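Local coordinates for chitin oligosaccahride binding protein NagB1 (PDB 7EHP) that binds the chitin oligosaccharides N,N'-diacetylchitobiose and N,N',N''-triacetylchitotriose as an extracellular solute-binding protein, probably delivering them for uptake, at residues Gln229-Arg233 and Glu234-Ala238. Numbering follows the deposited sequence.
Sequences QYAFR and EGRAA
A Schellman motif ends helix 225-233 and turns the chain into strand 237-243 of this solute-binding fold: R236 N donates to A231 O at 3.0 Å and G235 N to F232 O. The evidence is twofold, since this 6→1 and 5→2 pair of bonds coincides with a positive phi of 78° at G235, the C-prime residue. The second bond is oblique, its donor lying above the carbonyl plane of F232. One bond earlier, E234 N reaches Y230 O at 2.8 Å and keeps the last helical spacing.

Side chains brace the turn. The chain of R236 bends at chi3 (-97°), which brings its guanidinium back over the helix with A231 CA against one face, 3.5 Å from NH2, and NH1 near A231 CB. R236 NH2 forms a salt bridge with E234 OE1 at 3.1 Å; the oxygen lies close to the guanidinium plane, whereas the nitrogen approaches from above the carboxylate plane. With an alanine in place of E234, the R236 guanidinium would probably lose its carboxylate mate and be freer to swing off A231. E234 OE2 also accepts from a water that R233 NE donates to, while R233 NH1 is held by A249 O and D13, and one face of that guanidinium carries Y230 CD1.

Backbone bonds from R236 and A238 to V156 continue the exit beside strand 156-159. At the F232 ring, A238 O lies at the edge, in plane, 3.8 Å from CE1. A second water donates to both F232 O and A237 O, the latter at 2.6 Å.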
ATOM      1  N   GLN A 229       2.685  -4.773 -13.375  1.00 11.77           N
ATOM      2  CA  GLN A 229       1.454  -4.183 -13.870  1.00 15.69           C
ATOM      3  C   GLN A 229       1.419  -4.198 -15.391  1.00 15.44           C
ATOM      4  O   GLN A 229       0.356  -4.406 -15.989  1.00 17.92           O
ATOM      5  CB  GLN A 229       1.310  -2.763 -13.314  1.00 12.23           C
ATOM      6  CG  GLN A 229       1.139  -2.778 -11.783  1.00 14.92           C
ATOM      7  CD  GLN A 229       1.146  -1.404 -11.141  1.00 15.75           C
ATOM      8  OE1 GLN A 229       1.378  -0.388 -11.798  1.00 20.34           O
ATOM      9  NE2 GLN A 229       0.868  -1.363  -9.845  1.00 15.27           N
ATOM     10  N   TYR A 230       2.571  -4.005 -16.040  1.00 15.02           N
ATOM     11  CA  TYR A 230       2.607  -4.196 -17.485  1.00 16.25           C
ATOM     12  C   TYR A 230       2.153  -5.607 -17.844  1.00 20.19           C
ATOM     13  O   TYR A 230       1.255  -5.789 -18.678  1.00 19.80           O
ATOM     14  CB  TYR A 230       4.011  -3.952 -18.033  1.00 18.95           C
ATOM     15  CG  TYR A 230       4.657  -2.610 -17.762  1.00 18.32           C
ATOM     16  CD1 TYR A 230       3.909  -1.454 -17.519  1.00 19.02           C
ATOM     17  CD2 TYR A 230       6.046  -2.499 -17.789  1.00 19.04           C
ATOM     18  CE1 TYR A 230       4.561  -0.211 -17.291  1.00 18.65           C
ATOM     19  CE2 TYR A 230       6.692  -1.288 -17.556  1.00 19.11           C
ATOM     20  CZ  TYR A 230       5.961  -0.154 -17.311  1.00 19.27           C
ATOM     21  OH  TYR A 230       6.663   1.007 -17.097  1.00 15.40           O
ATOM     22  N   ALA A 231       2.760  -6.623 -17.211  1.00 14.42           N
ATOM     23  CA  ALA A 231       2.478  -8.009 -17.582  1.00 16.63           C
ATOM     24  C   ALA A 231       1.002  -8.316 -17.443  1.00 19.56           C
ATOM     25  O   ALA A 231       0.393  -8.907 -18.341  1.00 21.57           O
ATOM     26  CB  ALA A 231       3.304  -8.980 -16.733  1.00 16.25           C
ATOM     27  N   PHE A 232       0.399  -7.894 -16.325  1.00 20.32           N
ATOM     28  CA  PHE A 232      -1.021  -8.144 -16.125  1.00 16.98           C
ATOM     29  C   PHE A 232      -1.875  -7.383 -17.136  1.00 21.80           C
ATOM     30  O   PHE A 232      -2.785  -7.952 -17.754  1.00 19.46           O
ATOM     31  CB  PHE A 232      -1.423  -7.774 -14.701  1.00 17.52           C
ATOM     32  CG  PHE A 232      -2.863  -8.034 -14.409  1.00 17.72           C
ATOM     33  CD1 PHE A 232      -3.350  -9.344 -14.385  1.00 19.50           C
ATOM     34  CD2 PHE A 232      -3.741  -6.979 -14.188  1.00 14.12           C
ATOM     35  CE1 PHE A 232      -4.684  -9.601 -14.130  1.00 17.48           C
ATOM     36  CE2 PHE A 232      -5.079  -7.215 -13.940  1.00 17.12           C
ATOM     37  CZ  PHE A 232      -5.556  -8.541 -13.902  1.00 21.49           C
ATOM     38  N   ARG A 233      -1.631  -6.082 -17.303  1.00 24.21           N
ATOM     39  CA  ARG A 233      -2.533  -5.321 -18.161  1.00 23.28           C
ATOM     40  C   ARG A 233      -2.346  -5.665 -19.637  1.00 20.32           C
ATOM     41  O   ARG A 233      -3.271  -5.470 -20.435  1.00 26.32           O
ATOM     42  CB  ARG A 233      -2.364  -3.816 -17.915  1.00 27.19           C
ATOM     43  CG  ARG A 233      -1.350  -3.112 -18.792  1.00 27.62           C
ATOM     44  CD  ARG A 233      -1.184  -1.648 -18.348  1.00 28.68           C
ATOM     45  NE  ARG A 233      -0.070  -1.007 -19.041  1.00 32.21           N
ATOM     46  CZ  ARG A 233       0.620   0.022 -18.564  1.00 26.41           C
ATOM     47  NH1 ARG A 233       0.326   0.541 -17.373  1.00 20.89           N
ATOM     48  NH2 ARG A 233       1.616   0.522 -19.275  1.00 25.70           N
ATOM     49  N   GLU A 234      -1.189  -6.191 -20.015  1.00 21.11           N
ATOM     50  CA  GLU A 234      -0.967  -6.634 -21.381  1.00 22.33           C
ATOM     51  C   GLU A 234      -1.397  -8.087 -21.605  1.00 23.29           C
ATOM     52  O   GLU A 234      -1.114  -8.648 -22.665  1.00 26.17           O
ATOM     53  CB  GLU A 234       0.507  -6.429 -21.763  1.00 22.74           C
ATOM     54  CG  GLU A 234       0.885  -4.946 -21.955  1.00 18.51           C
ATOM     55  CD  GLU A 234       2.400  -4.648 -21.897  1.00 21.63           C
ATOM     56  OE1 GLU A 234       3.240  -5.585 -21.942  1.00 20.13           O
ATOM     57  OE2 GLU A 234       2.754  -3.449 -21.807  1.00 18.90           O
ATOM     58  N   GLY A 235      -2.079  -8.697 -20.643  1.00 22.76           N
ATOM     59  CA  GLY A 235      -2.676 -10.005 -20.848  1.00 20.29           C
ATOM     60  C   GLY A 235      -1.736 -11.186 -20.790  1.00 25.37           C
ATOM     61  O   GLY A 235      -2.104 -12.278 -21.242  1.00 26.17           O
ATOM     62  N   ARG A 236      -0.536 -11.017 -20.246  1.00 22.80           N
ATOM     63  CA  ARG A 236       0.412 -12.125 -20.161  1.00 24.63           C
ATOM     64  C   ARG A 236       0.297 -12.909 -18.865  1.00 21.40           C
ATOM     65  O   ARG A 236       0.852 -14.010 -18.770  1.00 27.19           O
ATOM     66  CB  ARG A 236       1.845 -11.615 -20.325  1.00 23.59           C
ATOM     67  CG  ARG A 236       2.065 -10.935 -21.654  1.00 25.69           C
ATOM     68  CD  ARG A 236       3.510 -10.621 -21.888  1.00 31.02           C
ATOM     69  NE  ARG A 236       3.816  -9.240 -21.533  1.00 34.35           N
ATOM     70  CZ  ARG A 236       4.564  -8.917 -20.489  1.00 30.93           C
ATOM     71  NH1 ARG A 236       5.056  -9.890 -19.726  1.00 34.18           N
ATOM     72  NH2 ARG A 236       4.816  -7.644 -20.209  1.00 19.15           N
ATOM     73  N   ALA A 237      -0.403 -12.383 -17.873  1.00 19.66           N
ATOM     74  CA  ALA A 237      -0.543 -13.052 -16.590  1.00 21.29           C
ATOM     75  C   ALA A 237      -2.012 -13.161 -16.242  1.00 21.96           C
ATOM     76  O   ALA A 237      -2.785 -12.231 -16.498  1.00 21.57           O
ATOM     77  CB  ALA A 237       0.200 -12.301 -15.486  1.00 15.75           C
ATOM     78  N   ALA A 238      -2.389 -14.294 -15.641  1.00 17.73           N
ATOM     79  CA  ALA A 238      -3.782 -14.500 -15.251  1.00 20.38           C
ATOM     80  C   ALA A 238      -4.158 -13.678 -14.025  1.00 19.55           C
ATOM     81  O   ALA A 238      -5.324 -13.293 -13.864  1.00 20.80           O
ATOM     82  CB  ALA A 238      -4.031 -15.992 -14.991  1.00 20.91           C
TER
HETATM   83  O   HOH W   1      -3.978 -10.435 -18.032  1.00 22.21           O
HETATM   84  O   HOH W   2       1.134  -1.611 -21.814  1.00 23.93           O